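Local coordinates for ginlfy protein (Ginkgo biloba, PDB 4UDE), which is probably a DNA-binding transcription factor of the FLO/LFY family, represented here by its oligomerization domain of the SAM type, at residues 9-14 with 27-32. Numbering follows the deposited sequence.
Sequences SSLEEL and KMVEMG
Between residues 9-14 of helix 2-15 and residues 27-32 at the end of helix 22-30, the closest CA atoms are those of Leu-11 and Val-29, 7.9 Å apart, and side chains alone bridge that gap. Leu-11 points at the second helix and makes the join with one methyl: CD1 sits 3.8 Å from CB of Met-28 and 3.8 Å from CG2 of Val-29, resting against two consecutive residues. Its CG lies anti to the carbonyl carbon (chi1 -62°), and a nearly extended chi2 carries CD1 across. Val-29 does not face the first helix squarely; with CG1 anti to its backbone N (chi1 171°), CG2 is the branch that meets the leucine. Met-28 touches with the root of its side chain, and also packs on Phe-15 of helix 2-15. Away from this small apolar patch, NZ of Lys-27 bonds OE2 of Glu-30 at 2.8 Å, a salt bridge between residues three apart, in which the ammonium meets the oxygen from above the carboxylate plane. Gly-32, with positive phi, closes the second helix in a Schellman motif, its N bonded to O of Val-29. Within this SAM domain, Leu-11 also packs on Leu-25 of helix 22-30 and on Val-35 and Leu-38 of helix 35-39, so its buried side chain joins three helices.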
loop_
_atom_site.group_PDB
_atom_site.type_symbol
_atom_site.label_atom_id
_atom_site.label_comp_id
_atom_site.label_asym_id
_atom_site.label_seq_id
_atom_site.Cartn_x
_atom_site.Cartn_y
_atom_site.Cartn_z
ATOM N N SER A 9 -4.071 -4.737 9.678
ATOM C CA SER A 9 -5.316 -3.993 9.844
ATOM C C SER A 9 -5.141 -2.586 9.284
ATOM O O SER A 9 -6.004 -2.125 8.557
ATOM C CB SER A 9 -5.725 -3.919 11.312
ATOM O OG SER A 9 -6.317 -5.131 11.739
ATOM N N SER A 10 -4.016 -1.924 9.611
ATOM C CA SER A 10 -3.679 -0.583 9.112
ATOM C C SER A 10 -3.695 -0.548 7.594
ATOM O O SER A 10 -4.324 0.337 7.040
ATOM C CB SER A 10 -2.309 -0.142 9.611
ATOM O OG SER A 10 -2.389 0.148 10.989
ATOM N N LEU A 11 -3.034 -1.512 6.934
ATOM C CA LEU A 11 -2.991 -1.561 5.475
ATOM C C LEU A 11 -4.354 -1.895 4.859
ATOM O O LEU A 11 -4.708 -1.308 3.829
ATOM C CB LEU A 11 -1.867 -2.484 4.945
ATOM C CG LEU A 11 -0.392 -2.117 5.305
ATOM C CD1 LEU A 11 0.578 -2.969 4.494
ATOM C CD2 LEU A 11 -0.069 -0.665 5.026
ATOM N N GLU A 12 -5.131 -2.812 5.501
ATOM C CA GLU A 12 -6.487 -3.184 5.061
ATOM C C GLU A 12 -7.336 -1.933 5.007
ATOM O O GLU A 12 -8.042 -1.733 4.027
ATOM C CB GLU A 12 -7.142 -4.179 6.032
ATOM C CG GLU A 12 -6.822 -5.634 5.757
ATOM C CD GLU A 12 -7.320 -6.637 6.786
ATOM O OE1 GLU A 12 -8.020 -6.238 7.746
ATOM O OE2 GLU A 12 -6.986 -7.834 6.641
ATOM N N GLU A 13 -7.254 -1.084 6.061
ATOM C CA GLU A 13 -7.979 0.180 6.139
ATOM C C GLU A 13 -7.570 1.154 5.049
ATOM O O GLU A 13 -8.439 1.810 4.483
ATOM C CB GLU A 13 -7.821 0.827 7.525
ATOM C CG GLU A 13 -8.641 0.131 8.599
ATOM C CD GLU A 13 -10.121 0.016 8.288
ATOM O OE1 GLU A 13 -10.780 1.066 8.097
ATOM O OE2 GLU A 13 -10.612 -1.134 8.207
ATOM N N LEU A 14 -6.260 1.277 4.769
ATOM C CA LEU A 14 -5.778 2.172 3.717
ATOM C C LEU A 14 -6.252 1.743 2.307
ATOM O O LEU A 14 -6.686 2.572 1.502
ATOM C CB LEU A 14 -4.233 2.263 3.737
ATOM C CG LEU A 14 -3.548 3.092 2.605
ATOM C CD1 LEU A 14 -3.879 4.572 2.705
ATOM C CD2 LEU A 14 -2.062 2.894 2.615
ATOM N N LYS A 27 2.008 -9.654 1.959
ATOM C CA LYS A 27 3.381 -9.490 1.536
ATOM C C LYS A 27 3.945 -8.109 1.913
ATOM O O LYS A 27 5.079 -8.033 2.368
ATOM C CB LYS A 27 3.544 -9.791 0.032
ATOM C CG LYS A 27 5.011 -9.876 -0.422
ATOM C CD LYS A 27 5.895 -10.871 0.334
ATOM C CE LYS A 27 5.559 -12.314 0.043
ATOM N NZ LYS A 27 6.409 -13.237 0.842
ATOM N N MET A 28 3.155 -7.043 1.764
ATOM C CA MET A 28 3.571 -5.675 2.133
ATOM C C MET A 28 3.896 -5.552 3.639
ATOM O O MET A 28 4.899 -4.946 3.988
ATOM C CB MET A 28 2.525 -4.648 1.687
ATOM C CG MET A 28 2.413 -4.531 0.179
ATOM S SD MET A 28 1.131 -3.358 -0.335
ATOM C CE MET A 28 1.951 -1.817 0.083
ATOM N N VAL A 29 3.102 -6.201 4.512
ATOM C CA VAL A 29 3.332 -6.233 5.971
ATOM C C VAL A 29 4.672 -6.934 6.259
ATOM O O VAL A 29 5.486 -6.422 7.024
ATOM C CB VAL A 29 2.163 -6.945 6.711
ATOM C CG1 VAL A 29 2.491 -7.193 8.190
ATOM C CG2 VAL A 29 0.878 -6.142 6.579
ATOM N N GLU A 30 4.895 -8.090 5.603
ATOM C CA GLU A 30 6.086 -8.918 5.721
ATOM C C GLU A 30 7.335 -8.128 5.269
ATOM O O GLU A 30 8.413 -8.272 5.867
ATOM C CB GLU A 30 5.859 -10.188 4.908
ATOM C CG GLU A 30 6.969 -11.217 4.919
ATOM C CD GLU A 30 6.701 -12.361 3.955
ATOM O OE1 GLU A 30 5.522 -12.772 3.809
ATOM O OE2 GLU A 30 7.677 -12.834 3.328
ATOM N N MET A 31 7.165 -7.245 4.259
ATOM C CA MET A 31 8.231 -6.377 3.756
ATOM C C MET A 31 8.494 -5.187 4.678
ATOM O O MET A 31 9.469 -4.474 4.477
ATOM C CB MET A 31 7.920 -5.897 2.339
ATOM C CG MET A 31 8.151 -6.946 1.296
ATOM S SD MET A 31 7.776 -6.304 -0.344
ATOM C CE MET A 31 6.207 -6.592 -0.379
ATOM N N GLY A 32 7.612 -4.964 5.645
ATOM C CA GLY A 32 7.757 -3.903 6.634
ATOM C C GLY A 32 7.115 -2.566 6.324
ATOM O O GLY A 32 7.455 -1.570 6.968
#